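Local coordinates for protein 2''-aminoglycoside nucleotidyltransferase (Klebsiella pneumoniae, PDB 4WQK) that transfers a nucleotidyl group from a nucleoside triphosphate to the 2''-hydroxyl of kanamycin, gentamicin and related aminoglycosides, with magnesium as cofactor, and so confers antibiotic resistance, at residues Arg68-Glu71 with Phe77-Glu80; Asn124-Ile129 with Cys157-Ala162; Tyr135-Asp138 with Asp144-Thr147. All coordinates share one frame; numbering follows the deposited sequence.

How the interactions relate
Two of the contacts are partly buried and one lies at the surface. Interaction 1 belongs to the N-terminal domain, where backbone hydrogen bonds join two strands of a hairpin and side chains add to the contact on both faces. Interactions 2 and 3 belong to the C-terminal domain and contain no hydrogen bond between their segments: a serine and a leucine pack on a tryptophan and a glutamate in the former, and two aromatic rings stack in the latter. Both draw on helix 126-139, with interaction 3 nested inside the loop that interaction 2 closes. Their centres are about 17 Å apart, whereas interaction 1 lies about 28 Å, centre to centre, from interaction 2.

Interaction 1: residues Arg68-Glu71 with Phe77-Glu80; sequences RVME and FLAE
V69 meets the ring of F77, CG2 of V69 standing 4.0 Å from CD1 of F77. The same ring meets that of F50 with the planes steeply inclined, and R55 and L58 of helix 55-64 also touch it. CG of F77 sits between its own backbone N and carbonyl carbon (chi1 66°), which carries the ring over to the side where V69 and A79 project. The flat carboxylate of E71 is approached by an apolar group, CD1 of L78 coming to 3.5 Å from OE1 of E71, and the two side chains run alongside each other in the same direction.

Backbone bonds hold the antiparallel hairpin of strands 68-73 and 76-81 together. R68 and E80 form a reciprocal hydrogen-bonded pair, and V69 faces A79 as a non-hydrogen-bonded one. A classic beta bulge follows: M70 and E71 both lie opposite L78, whose O accepts from both amides. The M70 N bond to L78 O is short, 2.7 Å, while E71 N makes a longer one of 3.3 Å to that oxygen; both donors come from one face of the carbonyl plane. L78 N returns a bond to E71 O.

Within the bulge, M70 turns its side chain toward the partner strand; its CE packs on CD1 of L78 at 3.6 Å, and SD lies near OE1 of E80. R68 and E80 extend next to one another, touching through their CG atoms, with their charged ends close but not in contact: NH1 of R68 is 4.8 Å from OE1 of E80, consistent with a mild attraction. L78 touches D87, a magnesium ligand and the inferred proton acceptor, and A79 rests against V62 of helix 55-64.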
loop_
_atom_site.group_PDB
_atom_site.type_symbol
_atom_site.label_atom_id
_atom_site.label_comp_id
_atom_site.label_asym_id
_atom_site.label_seq_id
_atom_site.Cartn_x
_atom_site.Cartn_y
_atom_site.Cartn_z
ATOM N N ARG A 68 -6.770 -7.806 -16.109
ATOM C CA ARG A 68 -8.184 -7.493 -16.006
ATOM C C ARG A 68 -8.538 -7.190 -14.566
ATOM O O ARG A 68 -7.835 -7.611 -13.645
ATOM C CB ARG A 68 -9.024 -8.653 -16.535
ATOM C CG ARG A 68 -8.819 -9.934 -15.767
ATOM C CD ARG A 68 -9.683 -11.074 -16.320
ATOM N NE ARG A 68 -11.113 -10.804 -16.172
ATOM C CZ ARG A 68 -11.804 -11.027 -15.052
ATOM N NH1 ARG A 68 -11.183 -11.488 -13.965
ATOM N NH2 ARG A 68 -13.105 -10.759 -15.003
ATOM N N VAL A 69 -9.613 -6.427 -14.367
ATOM C CA VAL A 69 -10.147 -6.245 -13.032
ATOM C C VAL A 69 -10.889 -7.535 -12.690
ATOM O O VAL A 69 -11.688 -8.011 -13.489
ATOM C CB VAL A 69 -11.118 -5.058 -12.937
ATOM C CG1 VAL A 69 -11.874 -5.117 -11.614
ATOM C CG2 VAL A 69 -10.366 -3.745 -13.103
ATOM N N MET A 70 -10.641 -8.083 -11.507
ATOM C CA MET A 70 -11.160 -9.399 -11.123
ATOM C C MET A 70 -12.280 -9.367 -10.078
ATOM O O MET A 70 -13.161 -10.207 -10.084
ATOM C CB MET A 70 -9.991 -10.252 -10.600
ATOM C CG MET A 70 -10.376 -11.603 -10.027
ATOM S SD MET A 70 -9.009 -12.285 -9.066
ATOM C CE MET A 70 -9.468 -11.758 -7.414
ATOM N N GLU A 71 -12.232 -8.390 -9.181
ATOM C CA GLU A 71 -13.137 -8.382 -8.040
ATOM C C GLU A 71 -13.273 -6.932 -7.615
ATOM O O GLU A 71 -12.284 -6.197 -7.542
ATOM C CB GLU A 71 -12.581 -9.269 -6.916
ATOM C CG GLU A 71 -13.398 -9.343 -5.653
ATOM C CD GLU A 71 -13.006 -10.537 -4.784
ATOM O OE1 GLU A 71 -12.208 -11.378 -5.263
ATOM O OE2 GLU A 71 -13.504 -10.646 -3.638
ATOM N N PHE A 77 -10.399 -2.463 -5.581
ATOM C CA PHE A 77 -10.642 -3.569 -6.499
ATOM C C PHE A 77 -9.393 -4.441 -6.557
ATOM O O PHE A 77 -8.304 -3.957 -6.209
ATOM C CB PHE A 77 -11.041 -3.062 -7.906
ATOM C CG PHE A 77 -9.943 -2.299 -8.651
ATOM C CD1 PHE A 77 -9.035 -2.973 -9.456
ATOM C CD2 PHE A 77 -9.818 -0.923 -8.533
ATOM C CE1 PHE A 77 -8.050 -2.289 -10.152
ATOM C CE2 PHE A 77 -8.815 -0.238 -9.215
ATOM C CZ PHE A 77 -7.938 -0.928 -10.025
ATOM N N LEU A 78 -9.568 -5.699 -6.961
ATOM C CA LEU A 78 -8.468 -6.645 -7.240
ATOM C C LEU A 78 -8.338 -6.775 -8.737
ATOM O O LEU A 78 -9.344 -6.860 -9.461
ATOM C CB LEU A 78 -8.703 -8.035 -6.620
ATOM C CG LEU A 78 -9.048 -8.035 -5.135
ATOM C CD1 LEU A 78 -9.349 -9.477 -4.638
ATOM C CD2 LEU A 78 -7.941 -7.361 -4.330
ATOM N N ALA A 79 -7.095 -6.730 -9.210
ATOM C CA ALA A 79 -6.808 -7.005 -10.614
ATOM C C ALA A 79 -5.801 -8.133 -10.716
ATOM O O ALA A 79 -5.038 -8.400 -9.772
ATOM C CB ALA A 79 -6.259 -5.773 -11.285
ATOM N N GLU A 80 -5.827 -8.849 -11.836
ATOM C CA GLU A 80 -4.799 -9.849 -12.078
ATOM C C GLU A 80 -4.089 -9.540 -13.379
ATOM O O GLU A 80 -4.702 -9.129 -14.354
ATOM C CB GLU A 80 -5.370 -11.282 -12.109
ATOM C CG GLU A 80 -6.398 -11.550 -13.168
ATOM C CD GLU A 80 -6.811 -13.016 -13.202
ATOM O OE1 GLU A 80 -7.281 -13.543 -12.163
ATOM O OE2 GLU A 80 -6.644 -13.645 -14.275
#

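Interaction 2: residues Asn124-Ile129 with Cys157-Ala162; sequences NSWEAI and CTSLGA
S159 sets its CB over one face of the W126 indole, a CH-pi contact in which CB lies 3.7 Å from the centroid of the six-membered ring and 23° off its normal. CZ2 of W126 is the nearest ring atom to that CB, at 3.4 Å. The serine hydroxyl also lies close to the ring, but it bonds to L155 O one turn back in its own helix.

Apolar packing comes from L160. Its CG is anti to the backbone N (chi1 -173°), directing the branched end to the other helix, where CD1 reaches CB of W126 at 3.9 Å. CD1 of L160 also lies 3.6 Å from OE2 of E127; a bend at chi2 (85°) folds the glutamate chain, which runs nearly perpendicular to the leucine.

No hydrogen bond links the two segments; S125 is the N-cap of helix 126-139, its OG accepting from A128 N at 3.0 Å.

This surface contact of the C-terminal domain joins the first turn of helix 126-139 to the last turn of helix 147-160. Helix 28-36 adjoins both, with R35 making a cation-pi contact to W126, while L160 also touches V165 of helix 162-176.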
loop_
_atom_site.group_PDB
_atom_site.type_symbol
_atom_site.label_atom_id
_atom_site.label_comp_id
_atom_site.label_asym_id
_atom_site.label_seq_id
_atom_site.Cartn_x
_atom_site.Cartn_y
_atom_site.Cartn_z
ATOM N N ASN A 124 3.182 4.390 0.469
ATOM C CA ASN A 124 2.413 4.937 1.569
ATOM C C ASN A 124 3.323 5.111 2.794
ATOM O O ASN A 124 4.331 4.400 2.951
ATOM C CB ASN A 124 1.231 4.020 1.889
ATOM C CG ASN A 124 0.203 4.051 0.796
ATOM O OD1 ASN A 124 -0.143 3.028 0.210
ATOM N ND2 ASN A 124 -0.283 5.252 0.487
ATOM N N SER A 125 2.947 6.019 3.674
ATOM C CA SER A 125 3.736 6.313 4.861
ATOM C C SER A 125 3.751 5.147 5.859
ATOM O O SER A 125 2.875 4.275 5.840
ATOM C CB SER A 125 3.178 7.544 5.542
ATOM O OG SER A 125 1.881 7.215 6.069
ATOM N N TRP A 126 4.778 5.115 6.700
ATOM C CA TRP A 126 4.793 4.127 7.777
ATOM C C TRP A 126 3.523 4.220 8.602
ATOM O O TRP A 126 2.978 3.165 8.986
ATOM C CB TRP A 126 6.003 4.309 8.707
ATOM C CG TRP A 126 7.328 3.909 8.146
ATOM C CD1 TRP A 126 8.422 4.719 7.982
ATOM C CD2 TRP A 126 7.740 2.592 7.772
ATOM N NE1 TRP A 126 9.477 3.979 7.501
ATOM C CE2 TRP A 126 9.077 2.671 7.363
ATOM C CE3 TRP A 126 7.105 1.349 7.730
ATOM C CZ2 TRP A 126 9.795 1.541 6.921
ATOM C CZ3 TRP A 126 7.811 0.246 7.304
ATOM C CH2 TRP A 126 9.129 0.353 6.864
ATOM N N GLU A 127 3.045 5.426 8.901
ATOM C CA GLU A 127 1.840 5.533 9.739
ATOM C C GLU A 127 0.638 4.886 9.045
ATOM O O GLU A 127 -0.163 4.212 9.712
ATOM C CB GLU A 127 1.573 7.014 10.050
ATOM C CG GLU A 127 2.593 7.631 10.963
ATOM C CD GLU A 127 3.877 8.164 10.232
ATOM O OE1 GLU A 127 4.184 7.906 9.017
ATOM O OE2 GLU A 127 4.635 8.877 10.922
ATOM N N ALA A 128 0.499 5.085 7.731
ATOM C CA ALA A 128 -0.581 4.447 6.983
ATOM C C ALA A 128 -0.456 2.938 6.945
ATOM O O ALA A 128 -1.457 2.220 7.052
ATOM C CB ALA A 128 -0.647 5.015 5.537
ATOM N N ILE A 129 0.773 2.463 6.767
ATOM C CA ILE A 129 1.044 1.026 6.745
ATOM C C ILE A 129 0.630 0.398 8.074
ATOM O O ILE A 129 -0.098 -0.624 8.141
ATOM C CB ILE A 129 2.532 0.777 6.444
ATOM C CG1 ILE A 129 2.844 1.207 5.018
ATOM C CG2 ILE A 129 2.938 -0.683 6.694
ATOM C CD1 ILE A 129 4.366 1.264 4.726
ATOM N N CYS A 157 6.974 -1.443 12.808
ATOM C CA CYS A 157 7.061 -0.735 14.079
ATOM C C CYS A 157 8.491 -0.429 14.500
ATOM O O CYS A 157 8.729 0.644 15.069
ATOM C CB CYS A 157 6.391 -1.510 15.195
ATOM S SG CYS A 157 4.592 -1.781 14.999
ATOM N N THR A 158 9.454 -1.310 14.212
ATOM C CA THR A 158 10.851 -1.001 14.492
ATOM C C THR A 158 11.285 0.230 13.665
ATOM O O THR A 158 12.048 1.084 14.157
ATOM C CB THR A 158 11.737 -2.184 14.162
ATOM O OG1 THR A 158 11.380 -3.268 15.022
ATOM C CG2 THR A 158 13.195 -1.884 14.388
ATOM N N SER A 159 10.783 0.321 12.437
ATOM C CA SER A 159 11.213 1.402 11.548
ATOM C C SER A 159 10.614 2.749 11.970
ATOM O O SER A 159 11.301 3.779 11.898
ATOM C CB SER A 159 10.827 1.066 10.106
ATOM O OG SER A 159 11.431 -0.158 9.663
ATOM N N LEU A 160 9.359 2.766 12.394
ATOM C CA LEU A 160 8.715 4.015 12.832
ATOM C C LEU A 160 9.124 4.374 14.261
ATOM O O LEU A 160 9.318 5.549 14.596
ATOM C CB LEU A 160 7.192 3.880 12.736
ATOM C CG LEU A 160 6.490 5.226 13.031
ATOM C CD1 LEU A 160 6.839 6.295 12.011
ATOM C CD2 LEU A 160 4.987 4.911 13.060
ATOM N N GLY A 161 9.249 3.336 15.092
ATOM C CA GLY A 161 9.662 3.478 16.466
ATOM C C GLY A 161 8.504 3.242 17.432
ATOM O O GLY A 161 7.362 3.637 17.207
ATOM N N ALA A 162 8.823 2.602 18.531
ATOM C CA ALA A 162 7.817 2.259 19.523
ATOM C C ALA A 162 7.017 3.459 20.029
ATOM O O ALA A 162 5.828 3.329 20.263
ATOM C CB ALA A 162 8.472 1.578 20.675
#

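Interaction 3: residues Tyr135-Asp138 with Asp144-Thr147; sequences YYAD and DWPT
Y136 and W145 form an offset stack, the tyrosine ring lying against the five-membered ring of the indole with centroids 4.1 Å apart and planes inclined by 23°. The overlap is displaced toward the rims: CD2 of Y136 comes over CE2 of W145 at 3.4 Å, and NE1 lies over one face of the tyrosine. The two side chains run antiparallel as they overlap, one reaching out from the helix and the other back from the loop. At the far end of the tyrosine, OH is 3.3 Å from CD of P146. A137 meets the indole at its edge rather than its face: the backbone N of A137 lies in the ring plane, 3.6 Å from CZ2 of W145, and its CB is nearly as close to the same carbon.

The torsions and a hydrogen bond account for the placement. With chi1 at -176°, CG of Y136 stands opposite the backbone N, which projects the ring outward from the helix, at a steep angle to its axis, to meet the tryptophan. W145 NE1 is held by V140 O, just beyond the end of helix 126-139, a bond that probably helps to set how the indole is turned.

H149 meets the Y136 ring nearly at a right angle, and A137 also rests on P142. The whole contact joins the C-terminal part of helix 126-139 to the connection leading into helix 147-160, for which P146 occupies the N-cap position.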
loop_
_atom_site.group_PDB
_atom_site.type_symbol
_atom_site.label_atom_id
_atom_site.label_comp_id
_atom_site.label_asym_id
_atom_site.label_seq_id
_atom_site.Cartn_x
_atom_site.Cartn_y
_atom_site.Cartn_z
ATOM N N TYR A 135 -6.693 -2.144 11.758
ATOM C CA TYR A 135 -7.965 -2.722 11.293
ATOM C C TYR A 135 -7.920 -4.244 11.292
ATOM O O TYR A 135 -8.897 -4.904 11.686
ATOM C CB TYR A 135 -8.318 -2.249 9.891
ATOM C CG TYR A 135 -8.627 -0.787 9.734
ATOM C CD1 TYR A 135 -9.747 -0.219 10.348
ATOM C CD2 TYR A 135 -7.817 0.006 8.964
ATOM C CE1 TYR A 135 -10.035 1.152 10.163
ATOM C CE2 TYR A 135 -8.087 1.338 8.764
ATOM C CZ TYR A 135 -9.179 1.916 9.394
ATOM O OH TYR A 135 -9.449 3.273 9.190
ATOM N N TYR A 136 -6.796 -4.793 10.838
ATOM C CA TYR A 136 -6.614 -6.232 10.792
ATOM C C TYR A 136 -6.731 -6.832 12.203
ATOM O O TYR A 136 -7.340 -7.903 12.384
ATOM C CB TYR A 136 -5.260 -6.534 10.112
ATOM C CG TYR A 136 -4.984 -8.006 9.906
ATOM C CD1 TYR A 136 -5.975 -8.861 9.446
ATOM C CD2 TYR A 136 -3.737 -8.539 10.178
ATOM C CE1 TYR A 136 -5.716 -10.212 9.241
ATOM C CE2 TYR A 136 -3.470 -9.894 9.990
ATOM C CZ TYR A 136 -4.467 -10.726 9.528
ATOM O OH TYR A 136 -4.227 -12.076 9.343
ATOM N N ALA A 137 -6.200 -6.153 13.220
ATOM C CA ALA A 137 -6.280 -6.672 14.588
ATOM C C ALA A 137 -7.724 -6.730 15.104
ATOM O O ALA A 137 -8.065 -7.577 15.940
ATOM C CB ALA A 137 -5.425 -5.842 15.531
ATOM N N ASP A 138 -8.595 -5.844 14.624
ATOM C CA ASP A 138 -10.006 -5.939 15.031
ATOM C C ASP A 138 -10.733 -7.094 14.336
ATOM O O ASP A 138 -11.721 -7.645 14.849
ATOM C CB ASP A 138 -10.744 -4.632 14.760
ATOM C CG ASP A 138 -10.396 -3.556 15.760
ATOM O OD1 ASP A 138 -9.751 -3.883 16.776
ATOM O OD2 ASP A 138 -10.786 -2.391 15.546
ATOM N N ASP A 144 -3.671 -14.865 16.704
ATOM C CA ASP A 144 -4.006 -15.808 15.647
ATOM C C ASP A 144 -3.489 -15.394 14.264
ATOM O O ASP A 144 -3.751 -16.083 13.278
ATOM C CB ASP A 144 -5.522 -16.001 15.573
ATOM C CG ASP A 144 -6.083 -16.680 16.798
ATOM O OD1 ASP A 144 -5.362 -17.526 17.387
ATOM O OD2 ASP A 144 -7.248 -16.377 17.163
ATOM N N TRP A 145 -2.786 -14.266 14.176
ATOM C CA TRP A 145 -2.226 -13.825 12.894
ATOM C C TRP A 145 -1.196 -14.801 12.332
ATOM O O TRP A 145 -0.368 -15.315 13.079
ATOM C CB TRP A 145 -1.504 -12.484 13.030
ATOM C CG TRP A 145 -2.359 -11.278 13.185
ATOM C CD1 TRP A 145 -3.705 -11.235 13.318
ATOM C CD2 TRP A 145 -1.891 -9.928 13.233
ATOM N NE1 TRP A 145 -4.121 -9.919 13.453
ATOM C CE2 TRP A 145 -3.017 -9.105 13.402
ATOM C CE3 TRP A 145 -0.619 -9.341 13.162
ATOM C CZ2 TRP A 145 -2.920 -7.714 13.479
ATOM C CZ3 TRP A 145 -0.527 -7.937 13.243
ATOM C CH2 TRP A 145 -1.663 -7.162 13.410
ATOM N N PRO A 146 -1.219 -15.030 11.012
ATOM C CA PRO A 146 -0.088 -15.697 10.359
ATOM C C PRO A 146 1.207 -14.979 10.712
ATOM O O PRO A 146 1.285 -13.738 10.755
ATOM C CB PRO A 146 -0.419 -15.570 8.870
ATOM C CG PRO A 146 -1.936 -15.474 8.847
ATOM C CD PRO A 146 -2.267 -14.655 10.046
ATOM N N THR A 147 2.221 -15.776 10.996
ATOM C CA THR A 147 3.513 -15.246 11.394
ATOM C C THR A 147 4.075 -14.240 10.409
ATOM O O THR A 147 4.691 -13.274 10.844
ATOM C CB THR A 147 4.491 -16.410 11.603
ATOM O OG1 THR A 147 4.003 -17.249 12.655
ATOM C CG2 THR A 147 5.916 -15.930 11.952
#